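Local coordinates for protein TRAP-T family transporter, DctP (Periplasmic binding) subunit (Sulfitobacter sp. NAS-14.1, PDB 4PF8) that binds beta-D-galacturonate as the periplasmic solute-binding (DctP) subunit of a TRAP transporter, probably handing it on for uptake into the cell, at residues 165-170 and 188-193. Sequence-based numbering, arbitrary orientation.
Sequences KVRVMN and MAFAEV. With GTR (beta-D-galactopyranuronic acid), chain D.
Val193 CG2 lies over one face of the Arg167 guanidinium, towards its NE side, and Met169 N over the opposite face, 3.9 Å above the centre; Met188 O and the galacturonate carboxylate lie at its edge. This is an arginine-carboxylate pair as in other family 7 (DctP) periplasmic binding proteins, here in the galacturonate pocket where strand 165-168 meets the loop before helix 193-198. Arg167 NH1 donates to O6A and Arg167 NH2 to O6B of the sugar acid, a bidentate pair of hydrogen bonds, both almost straight (178° at NH1), that fixes the carboxylate's rotation. On the protein side Arg167 NE and NH2 both reach Met188 O at 2.9 Å, side-on and in more bent bonds, which probably steadies the plane of the group. The Phe190 ring takes the sugar on one face, with C5 3.6 Å above its centre, and meets Arg167 NH1 at its edge. Arg167 CG runs anti to the backbone N (chi1 172°) and the chain then bends at chi2 (-92°), bringing CG against Met188 CB and CD across Val193 CG2. With an alanine here both carboxylate bonds are gone, and Met188 O would probably lose its two guanidinium donors and the sugar acid's charge one of its mates. Arg146 also bonds the ligand, from strand 146-150. Strand 165-168 continues its parallel pairing into the loop through Met188 N, which donates to Val168 O at 3.1 Å.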
# COMPACT_ATOMS: atom_id res chain seq x y z
N LYS A 165 15.44 -9.17 -12.29
CA LYS A 165 14.85 -9.86 -11.15
C LYS A 165 14.25 -8.82 -10.21
O LYS A 165 14.97 -8.02 -9.61
CB LYS A 165 15.88 -10.71 -10.41
CG LYS A 165 16.37 -11.92 -11.19
CD LYS A 165 17.50 -12.65 -10.47
CE LYS A 165 17.88 -13.90 -11.24
NZ LYS A 165 19.17 -14.49 -10.76
N VAL A 166 12.93 -8.80 -10.12
CA VAL A 166 12.21 -7.74 -9.43
C VAL A 166 11.38 -8.35 -8.30
O VAL A 166 10.61 -9.27 -8.51
CB VAL A 166 11.26 -6.99 -10.40
CG1 VAL A 166 10.58 -5.83 -9.68
CG2 VAL A 166 12.02 -6.46 -11.63
N ARG A 167 11.58 -7.83 -7.09
CA ARG A 167 10.73 -8.24 -5.97
C ARG A 167 9.37 -7.57 -6.13
O ARG A 167 9.29 -6.41 -6.52
CB ARG A 167 11.34 -7.83 -4.64
CG ARG A 167 10.44 -8.06 -3.46
CD ARG A 167 9.59 -6.82 -3.15
NE ARG A 167 8.73 -7.06 -1.99
CZ ARG A 167 7.92 -6.14 -1.47
NH1 ARG A 167 7.84 -4.92 -1.98
NH2 ARG A 167 7.18 -6.45 -0.43
N VAL A 168 8.32 -8.32 -5.81
CA VAL A 168 6.98 -7.78 -5.74
C VAL A 168 6.35 -8.15 -4.39
O VAL A 168 6.85 -9.02 -3.67
CB VAL A 168 6.10 -8.30 -6.87
CG1 VAL A 168 6.64 -7.79 -8.20
CG2 VAL A 168 6.01 -9.82 -6.88
N MSE A 169 5.27 -7.46 -4.06
CA MSE A 169 4.43 -7.81 -2.91
C MSE A 169 3.69 -9.11 -3.17
O MSE A 169 3.65 -9.63 -4.29
CB MSE A 169 3.36 -6.73 -2.67
CG MSE A 169 3.86 -5.47 -2.15
SE MSE A 169 2.33 -4.36 -1.65
CE MSE A 169 1.93 -3.48 -3.33
N ASN A 170 3.05 -9.62 -2.12
CA ASN A 170 2.29 -10.86 -2.20
C ASN A 170 0.89 -10.69 -2.80
O ASN A 170 -0.12 -10.72 -2.10
CB ASN A 170 2.21 -11.49 -0.81
CG ASN A 170 3.58 -11.81 -0.24
OD1 ASN A 170 4.09 -11.09 0.62
ND2 ASN A 170 4.19 -12.86 -0.75
N MSE A 188 8.02 -11.37 -2.08
CA MSE A 188 8.86 -11.39 -0.89
C MSE A 188 8.34 -10.36 0.10
O MSE A 188 7.97 -9.25 -0.26
CB MSE A 188 10.31 -11.03 -1.26
CG MSE A 188 11.29 -11.06 -0.11
SE MSE A 188 13.06 -10.50 -0.75
CE MSE A 188 12.94 -11.30 -2.41
N ALA A 189 8.31 -10.74 1.38
CA ALA A 189 7.98 -9.79 2.43
C ALA A 189 8.84 -8.54 2.40
O ALA A 189 10.06 -8.59 2.13
CB ALA A 189 8.09 -10.48 3.80
N PHE A 190 8.23 -7.40 2.69
CA PHE A 190 8.88 -6.09 2.62
C PHE A 190 10.18 -6.03 3.43
O PHE A 190 11.15 -5.46 2.97
CB PHE A 190 7.89 -5.03 3.10
CG PHE A 190 8.29 -3.60 2.84
CD1 PHE A 190 8.65 -3.16 1.59
CD2 PHE A 190 8.20 -2.69 3.86
CE1 PHE A 190 8.98 -1.84 1.38
CE2 PHE A 190 8.48 -1.34 3.65
CZ PHE A 190 8.88 -0.93 2.40
N ALA A 191 10.19 -6.61 4.62
CA ALA A 191 11.33 -6.51 5.51
C ALA A 191 12.57 -7.21 4.96
O ALA A 191 13.68 -6.89 5.40
CB ALA A 191 10.97 -7.08 6.89
N GLU A 192 12.41 -8.12 4.00
CA GLU A 192 13.54 -8.89 3.47
C GLU A 192 14.15 -8.24 2.23
O GLU A 192 15.21 -8.65 1.74
CB GLU A 192 13.08 -10.32 3.17
CG GLU A 192 12.36 -10.97 4.36
CD GLU A 192 13.14 -10.93 5.66
OE1 GLU A 192 12.63 -10.39 6.66
OE2 GLU A 192 14.28 -11.44 5.70
N VAL A 193 13.52 -7.20 1.72
CA VAL A 193 13.94 -6.63 0.44
C VAL A 193 15.34 -6.01 0.51
O VAL A 193 16.15 -6.18 -0.40
CB VAL A 193 12.92 -5.60 -0.05
CG1 VAL A 193 13.40 -4.92 -1.33
CG2 VAL A 193 11.54 -6.27 -0.28
C1 GTR D . 4.59 0.19 0.96
C2 GTR D . 3.35 -0.01 1.76
C3 GTR D . 3.61 -1.15 2.73
C4 GTR D . 3.96 -2.43 1.98
C5 GTR D . 5.18 -2.10 1.13
C6 GTR D . 5.56 -3.30 0.26
O1 GTR D . 4.39 1.24 -0.04
O2 GTR D . 3.10 1.21 2.50
O3 GTR D . 2.36 -1.39 3.41
O4 GTR D . 2.84 -2.78 1.14
O5 GTR D . 4.93 -0.97 0.27
O6A GTR D . 6.06 -3.02 -0.86
O6B GTR D . 5.50 -4.45 0.76